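Local atomic coordinates of Galactose/lactose metabolism regulatory protein GAL80 (Saccharomyces cerevisiae, PDB entry 3BTV), a protein that represses the galactose and lactose metabolic genes of yeast by binding the activator GAL4 and blocking its transcriptional activity when no inducing sugar is present. Residues 24-29 with 54-59; 83-88 with 107-112; 174-179 with 297-302. The protein carries 1 engineered substitution. All blocks are in the same frame, centred on the assembly; numbering follows the deposited sequence.

Interaction 1: 24-29 with 54-59; sequences GFVGLN and ALYSPK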
# COMPACT_ATOMS: atom_id res chain seq x y z
N GLY B 24 -27.51 -15.27 29.58
CA GLY B 24 -28.70 -14.62 29.03
C GLY B 24 -28.41 -14.05 27.65
O GLY B 24 -27.44 -13.32 27.46
N PHE B 25 -29.27 -14.36 26.69
CA PHE B 25 -28.98 -14.03 25.30
C PHE B 25 -29.99 -13.09 24.64
O PHE B 25 -31.20 -13.34 24.64
CB PHE B 25 -28.88 -15.32 24.50
CG PHE B 25 -27.76 -15.32 23.52
CD1 PHE B 25 -27.89 -14.69 22.30
CD2 PHE B 25 -26.56 -15.93 23.84
CE1 PHE B 25 -26.86 -14.68 21.40
CE2 PHE B 25 -25.52 -15.92 22.95
CZ PHE B 25 -25.66 -15.30 21.72
N VAL B 26 -29.47 -12.00 24.08
CA VAL B 26 -30.27 -11.12 23.24
C VAL B 26 -29.81 -11.24 21.79
O VAL B 26 -28.68 -10.87 21.45
CB VAL B 26 -30.12 -9.65 23.65
CG1 VAL B 26 -31.02 -8.77 22.80
CG2 VAL B 26 -30.44 -9.47 25.12
N GLY B 27 -30.67 -11.77 20.92
CA GLY B 27 -30.35 -11.84 19.51
C GLY B 27 -30.15 -13.25 19.01
O GLY B 27 -29.67 -13.46 17.89
N LEU B 28 -30.52 -14.22 19.84
CA LEU B 28 -30.44 -15.62 19.45
C LEU B 28 -31.76 -16.09 18.85
O LEU B 28 -32.80 -16.00 19.50
CB LEU B 28 -30.07 -16.50 20.64
CG LEU B 28 -30.15 -17.99 20.32
CD1 LEU B 28 -29.28 -18.31 19.10
CD2 LEU B 28 -29.73 -18.81 21.54
N ASN B 29 -31.71 -16.59 17.63
CA ASN B 29 -32.91 -17.07 16.96
C ASN B 29 -32.64 -18.36 16.20
O ASN B 29 -31.87 -18.37 15.24
CB ASN B 29 -33.45 -16.01 16.01
CG ASN B 29 -34.75 -16.42 15.35
OD1 ASN B 29 -35.13 -17.59 15.36
ND2 ASN B 29 -35.44 -15.45 14.77
N ALA B 54 -31.52 -17.79 30.16
CA ALA B 54 -32.42 -16.69 29.82
C ALA B 54 -32.31 -16.33 28.35
O ALA B 54 -31.30 -16.60 27.70
CB ALA B 54 -32.10 -15.49 30.68
N LEU B 55 -33.36 -15.71 27.82
CA LEU B 55 -33.41 -15.38 26.40
C LEU B 55 -34.40 -14.23 26.23
O LEU B 55 -35.46 -14.23 26.86
CB LEU B 55 -33.89 -16.59 25.61
CG LEU B 55 -33.21 -16.92 24.29
CD1 LEU B 55 -31.79 -17.38 24.55
CD2 LEU B 55 -33.98 -18.00 23.54
N TYR B 56 -34.07 -13.26 25.39
CA TYR B 56 -35.00 -12.16 25.16
C TYR B 56 -35.00 -11.63 23.74
O TYR B 56 -33.96 -11.55 23.09
CB TYR B 56 -34.76 -11.00 26.12
CG TYR B 56 -35.46 -9.73 25.69
CD1 TYR B 56 -36.81 -9.52 25.98
CD2 TYR B 56 -34.79 -8.74 24.97
CE1 TYR B 56 -37.46 -8.36 25.58
CE2 TYR B 56 -35.43 -7.58 24.57
CZ TYR B 56 -36.77 -7.40 24.88
OH TYR B 56 -37.41 -6.25 24.48
N SER B 57 -36.18 -11.24 23.27
CA SER B 57 -36.32 -10.51 22.02
C SER B 57 -37.68 -9.81 22.04
O SER B 57 -38.56 -10.17 22.82
CB SER B 57 -36.19 -11.44 20.81
OG SER B 57 -37.25 -12.38 20.76
N PRO B 58 -37.85 -8.79 21.18
CA PRO B 58 -39.13 -8.08 21.11
C PRO B 58 -40.28 -9.07 20.94
O PRO B 58 -41.16 -9.13 21.81
CB PRO B 58 -38.98 -7.22 19.85
CG PRO B 58 -37.52 -7.00 19.73
CD PRO B 58 -36.87 -8.27 20.21
N LYS B 59 -40.27 -9.84 19.86
CA LYS B 59 -41.27 -10.88 19.64
C LYS B 59 -41.02 -12.06 20.57
O LYS B 59 -40.29 -12.99 20.23
CB LYS B 59 -41.28 -11.33 18.18
CG LYS B 59 -42.05 -10.41 17.24
CD LYS B 59 -43.55 -10.47 17.49
CE LYS B 59 -44.32 -9.55 16.55
NZ LYS B 59 -44.14 -9.93 15.12
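Two backbone hydrogen bonds join Phe25 to Ala54 and Tyr56. Tyr56 N donates to Phe25 O at 3.0 Å and arrives nearly along the C=O axis. Phe25 N donates to Ala54 O at 3.2 Å, but it stands above the carbonyl plane, 53° out of it. Both carbonyls also receive a CA-H...O contact. Gly24 CA lies 3.5 Å from Ala54 O, and Leu55 CA lies the same distance from Phe25 O. This is a parallel ladder between strands 21-26 and 50-56, whose local axes diverge by 15°. A beta-alpha-beta unit links them through helix 39-45.

Phe25 and Leu55 share one face. Leu55 CD1 reaches across to Phe25 CB at 3.6 Å, while the phenyl ring leads away from the neighbouring strand. With CG anti to the backbone N (chi1 173°), Leu28 extends CD2 from the turn to the same Leu55 CD1, at 3.9 Å. One methyl of Leu55 is thus held between the strand and the turn after it. Ile67 of helix 60-69 touches Leu55 on this side.

The other face carries Ala54, Val26 and Tyr56. Ala54 CB rests 3.9 Å from Gly24 CA, where no side chain competes for the place. Val26 CG1 comes to the edge of the Tyr56 ring, near its plane, 4.4 Å from CD2. Phe84 of helix 81-86 also packs on Val26.

Gly27 turns the chain with a positive phi, at which a CB would jam against the carbonyl of Val26. In Rossmann folds the turn after the first strand is where a dinucleotide usually passes. The chemistry is divided: backbone bonds set the parallel register, apolar groups pack on both faces, and no side-chain polar bond crosses the contact.

Interaction 2: 83-88 with 107-112; sequences SFASSS and MPLLEF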
# COMPACT_ATOMS: atom_id res chain seq x y z
N SER B 83 -37.32 -7.16 32.75
CA SER B 83 -37.36 -8.46 33.41
C SER B 83 -36.09 -9.25 33.09
O SER B 83 -35.41 -9.74 33.99
CB SER B 83 -38.59 -9.25 32.97
OG SER B 83 -38.68 -9.30 31.55
N PHE B 84 -35.76 -9.34 31.81
CA PHE B 84 -34.54 -10.02 31.37
C PHE B 84 -33.31 -9.54 32.15
O PHE B 84 -32.61 -10.35 32.76
CB PHE B 84 -34.33 -9.82 29.86
CG PHE B 84 -33.10 -10.48 29.30
CD1 PHE B 84 -33.11 -11.83 28.96
CD2 PHE B 84 -31.93 -9.76 29.12
CE1 PHE B 84 -31.98 -12.45 28.44
CE2 PHE B 84 -30.78 -10.37 28.59
CZ PHE B 84 -30.81 -11.72 28.25
N ALA B 85 -33.07 -8.23 32.13
CA ALA B 85 -31.87 -7.66 32.72
C ALA B 85 -31.85 -7.74 34.25
O ALA B 85 -30.77 -7.79 34.86
CB ALA B 85 -31.69 -6.21 32.27
N SER B 86 -33.03 -7.74 34.85
CA SER B 86 -33.15 -7.77 36.30
C SER B 86 -32.94 -9.17 36.86
O SER B 86 -32.41 -9.34 37.96
CB SER B 86 -34.52 -7.24 36.73
OG SER B 86 -34.70 -5.90 36.30
N SER B 87 -33.35 -10.18 36.09
CA SER B 87 -33.25 -11.57 36.52
C SER B 87 -31.91 -11.86 37.19
O SER B 87 -30.89 -11.29 36.82
CB SER B 87 -33.46 -12.52 35.34
OG SER B 87 -33.33 -13.87 35.75
N SER B 88 -31.92 -12.75 38.17
CA SER B 88 -30.70 -13.14 38.86
C SER B 88 -30.27 -14.54 38.43
O SER B 88 -29.31 -15.09 38.96
CB SER B 88 -30.91 -13.09 40.37
OG SER B 88 -32.13 -13.70 40.74
N MET B 107 -27.72 0.32 27.07
CA MET B 107 -27.81 1.35 28.11
C MET B 107 -28.86 1.04 29.18
O MET B 107 -28.53 0.98 30.36
CB MET B 107 -27.99 2.75 27.51
CG MET B 107 -26.81 3.21 26.66
SD MET B 107 -25.20 3.04 27.46
CE MET B 107 -25.12 4.54 28.44
N PRO B 108 -30.12 0.83 28.76
CA PRO B 108 -31.19 0.48 29.70
C PRO B 108 -30.92 -0.86 30.35
O PRO B 108 -31.17 -1.05 31.54
CB PRO B 108 -32.43 0.37 28.80
CG PRO B 108 -32.09 1.15 27.56
CD PRO B 108 -30.62 0.95 27.37
N LEU B 109 -30.40 -1.80 29.57
CA LEU B 109 -30.08 -3.13 30.07
C LEU B 109 -29.09 -3.05 31.24
O LEU B 109 -29.29 -3.67 32.28
CB LEU B 109 -29.49 -3.99 28.94
CG LEU B 109 -29.24 -5.48 29.21
CD1 LEU B 109 -29.28 -6.27 27.91
CD2 LEU B 109 -27.91 -5.70 29.93
N LEU B 110 -28.02 -2.28 31.06
CA LEU B 110 -27.04 -2.11 32.12
C LEU B 110 -27.68 -1.50 33.36
O LEU B 110 -27.30 -1.82 34.48
CB LEU B 110 -25.88 -1.23 31.65
CG LEU B 110 -24.76 -1.95 30.91
CD1 LEU B 110 -23.81 -0.94 30.29
CD2 LEU B 110 -24.01 -2.88 31.86
N GLU B 111 -28.65 -0.62 33.15
CA GLU B 111 -29.34 0.01 34.27
C GLU B 111 -30.19 -0.99 35.03
O GLU B 111 -30.10 -1.07 36.26
CB GLU B 111 -30.17 1.21 33.80
CG GLU B 111 -30.68 2.08 34.95
CD GLU B 111 -29.55 2.75 35.72
OE1 GLU B 111 -28.38 2.62 35.30
OE2 GLU B 111 -29.84 3.43 36.73
N PHE B 112 -31.03 -1.74 34.32
CA PHE B 112 -31.86 -2.77 34.96
C PHE B 112 -30.96 -3.86 35.54
O PHE B 112 -31.32 -4.53 36.51
CB PHE B 112 -32.83 -3.40 33.95
CG PHE B 112 -33.81 -2.43 33.35
CD1 PHE B 112 -33.79 -2.16 31.99
CD2 PHE B 112 -34.76 -1.80 34.14
CE1 PHE B 112 -34.69 -1.28 31.43
CE2 PHE B 112 -35.66 -0.91 33.59
CZ PHE B 112 -35.63 -0.65 32.23
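Ser86 and Phe112 bring the two backbones closest, with their CA atoms 5.3 Å apart. Both lie at the last turns of their helices. In 83-88 the final turn is closed by Ser87 N, which donates to Ser83 O at 3.0 Å. Ser87 itself then leaves the helical conformation. In 107-112 the helix is kinked at Pro108, whose N has no hydrogen to give to the turn before. Helical bonding continues beyond it, as from Glu111 N to Met107 O at 3.2 Å.

No hydrogen bond crosses between the segments. Ala85 carries the contact. Its CB points at the other helix and enters between Leu109 and Phe112. It lies 3.5 Å from Phe112 CB and equally close, 3.5 Å, to the carbonyl Leu109 O. Leu109 CG is 4.0 Å from the same Ala85 CB. The small methyl lets the two helix ends come near each other.

Leu109 has CG anti to its backbone nitrogen (chi1 -172°), and this carries its end toward the first helix. There CD1 meets the edge of the Phe84 ring, near the ring plane, 4.4 Å from CE2. The ring of Phe112 leads away from the contact and stands oblique to Ala85 CB. Ser86 OG sits 3.7 Å from Phe112 O without bonding to it. Its main partner is Glu82 O, one turn back; Asn115 OD1 is also within bonding distance.

The contact packs neighbouring helices 81-86 and 102-112 against each other on one side of the parallel sheet of the Rossmann domain. Phe84 continues inward onto Ala54 and Tyr56 of strand 50-56. Ser83 and Ser87 touch Phe78 of strand 76-78. Beyond the second helix, Met107 and Leu110 pack on helix 132-143.

Interaction 3: 174-179 with 297-302; sequences GDINSI and IDIHGT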
# COMPACT_ATOMS: atom_id res chain seq x y z
N GLY B 174 12.84 -11.63 13.43
CA GLY B 174 13.76 -10.54 13.69
C GLY B 174 12.93 -9.31 14.00
O GLY B 174 11.78 -9.43 14.44
N ASP B 175 13.49 -8.13 13.80
CA ASP B 175 12.72 -6.90 13.93
C ASP B 175 11.82 -6.72 12.72
O ASP B 175 12.20 -7.09 11.61
CB ASP B 175 13.66 -5.72 14.01
CG ASP B 175 14.57 -5.81 15.22
OD1 ASP B 175 14.11 -6.34 16.25
OD2 ASP B 175 15.74 -5.37 15.12
N ILE B 176 10.66 -6.11 12.91
CA ILE B 176 9.79 -5.82 11.77
C ILE B 176 10.29 -4.59 11.01
O ILE B 176 10.40 -3.51 11.56
CB ILE B 176 8.33 -5.62 12.20
CG1 ILE B 176 7.91 -6.77 13.12
CG2 ILE B 176 7.42 -5.51 10.96
CD1 ILE B 176 6.41 -6.88 13.36
N ASN B 177 10.62 -4.78 9.74
CA ASN B 177 11.06 -3.70 8.90
C ASN B 177 9.87 -2.95 8.28
O ASN B 177 9.86 -1.72 8.24
CB ASN B 177 11.99 -4.20 7.80
CG ASN B 177 12.32 -3.10 6.80
OD1 ASN B 177 11.70 -3.01 5.75
ND2 ASN B 177 13.29 -2.25 7.14
N SER B 178 8.87 -3.68 7.79
CA SER B 178 7.71 -3.06 7.14
C SER B 178 6.56 -4.04 6.97
O SER B 178 6.75 -5.25 7.10
CB SER B 178 8.10 -2.48 5.76
OG SER B 178 8.49 -3.49 4.86
N ILE B 179 5.37 -3.51 6.70
CA ILE B 179 4.15 -4.33 6.61
C ILE B 179 3.22 -3.86 5.49
O ILE B 179 2.99 -2.67 5.33
CB ILE B 179 3.35 -4.23 7.94
CG1 ILE B 179 4.21 -4.68 9.13
CG2 ILE B 179 2.01 -4.98 7.84
CD1 ILE B 179 3.50 -4.58 10.47
N ILE B 297 -1.80 -10.19 4.53
CA ILE B 297 -0.98 -9.40 5.44
C ILE B 297 0.46 -9.90 5.26
O ILE B 297 0.76 -11.08 5.52
CB ILE B 297 -1.42 -9.60 6.89
CG1 ILE B 297 -2.92 -9.25 7.03
CG2 ILE B 297 -0.57 -8.79 7.86
CD1 ILE B 297 -3.47 -9.55 8.41
N ASP B 298 1.31 -9.03 4.74
CA ASP B 298 2.73 -9.33 4.54
C ASP B 298 3.53 -8.61 5.60
O ASP B 298 3.52 -7.38 5.65
CB ASP B 298 3.16 -8.81 3.17
CG ASP B 298 2.73 -9.72 2.03
OD1 ASP B 298 2.55 -9.21 0.91
OD2 ASP B 298 2.58 -10.94 2.27
N ILE B 299 4.23 -9.36 6.43
CA ILE B 299 5.09 -8.75 7.45
C ILE B 299 6.55 -9.05 7.10
O ILE B 299 6.96 -10.19 7.03
CB ILE B 299 4.73 -9.27 8.84
CG1 ILE B 299 3.25 -8.96 9.11
CG2 ILE B 299 5.62 -8.66 9.91
CD1 ILE B 299 2.75 -9.38 10.45
N HIS B 300 7.33 -8.01 6.81
CA HIS B 300 8.73 -8.22 6.40
C HIS B 300 9.65 -7.98 7.58
O HIS B 300 9.71 -6.86 8.13
CB HIS B 300 9.07 -7.27 5.25
CG HIS B 300 8.06 -7.29 4.14
ND1 HIS B 300 8.00 -8.31 3.22
CD2 HIS B 300 7.08 -6.41 3.80
CE1 HIS B 300 7.02 -8.07 2.36
NE2 HIS B 300 6.45 -6.92 2.70
N GLY B 301 10.34 -9.04 7.99
CA GLY B 301 11.26 -8.99 9.13
C GLY B 301 12.70 -8.90 8.67
O GLY B 301 12.99 -9.10 7.50
N THR B 302 13.61 -8.59 9.58
CA THR B 302 15.03 -8.54 9.20
C THR B 302 15.59 -9.94 8.98
O THR B 302 16.58 -10.08 8.27
CB THR B 302 15.89 -7.83 10.25
OG1 THR B 302 15.64 -8.41 11.53
CG2 THR B 302 15.53 -6.33 10.32
O HOH W 1 17.52 -7.88 13.49
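His300 faces both Asn177 and Ser178 across a classic beta bulge in the antiparallel pairing of strands 176-184 and 295-301. His300 O takes Asn177 N at 2.8 Å and, weakly, Ser178 N at 3.3 Å. In return His300 N donates to Ser178 O at 2.8 Å.

The His300 side chain can be followed outward. CB sits 3.6 Å from Ser178 O. CG is anti to the carbonyl carbon (chi1 -50°), which lays the ring alongside Ser178. CD2 then meets Ser178 OG at 3.4 Å, oblique to the ring. At the tip, NE2 hydrogen-bonds Glu180 OE1, while ND1 has a weak bond to Asp305 OD2. With an alanine here, Glu180 and Asp305 would probably lose their imidazole partner, and the side of Ser178 OG would be uncovered. Lys283 of the second subunit packs on His300, and Tyr190 of that subunit bonds Asn177 ND2, so the bulge faces the dimer partner.

Ile176, Ile179 and Ile299 make the opposite face apolar here. Ile176 CG2 touches Ile299 CG2 at 3.8 Å, and Ile179 lies beside them. Helix 209-225 backs Ile176 and Ile179. This layout, a large sheet with helix 209-225 on one face and the second subunit on the other, fits the C-terminal domain of Gfo/Idh/MocA relatives.

Past the bulge, Thr302 N donates to Asp175 O at 2.9 Å. Thr302 OG1 accepts a weak bond from Asp175 N and holds a water at 2.8 Å.

How the interactions relate
The three contacts follow one another along the chain, each closing before the next opens. Interactions 1 and 2 belong to the N-terminal Rossmann domain, with centres 13 Å apart. They meet directly: the ring of Phe84 lies on the backbone of 24-29 and 54-59, with CZ 3.4 Å from Phe25 N, so helix 81-86 packs on the sheet through Phe84 and on helix 102-112 through Ala85. Interaction 3 lies in the C-terminal domain, on the opposite side of the chain's centre, about 45 Å from interaction 1 between centres. It shares no sheet with the others. Interactions 1 and 2 build the Rossmann domain, whereas 174-179 with 297-302 borders the second subunit.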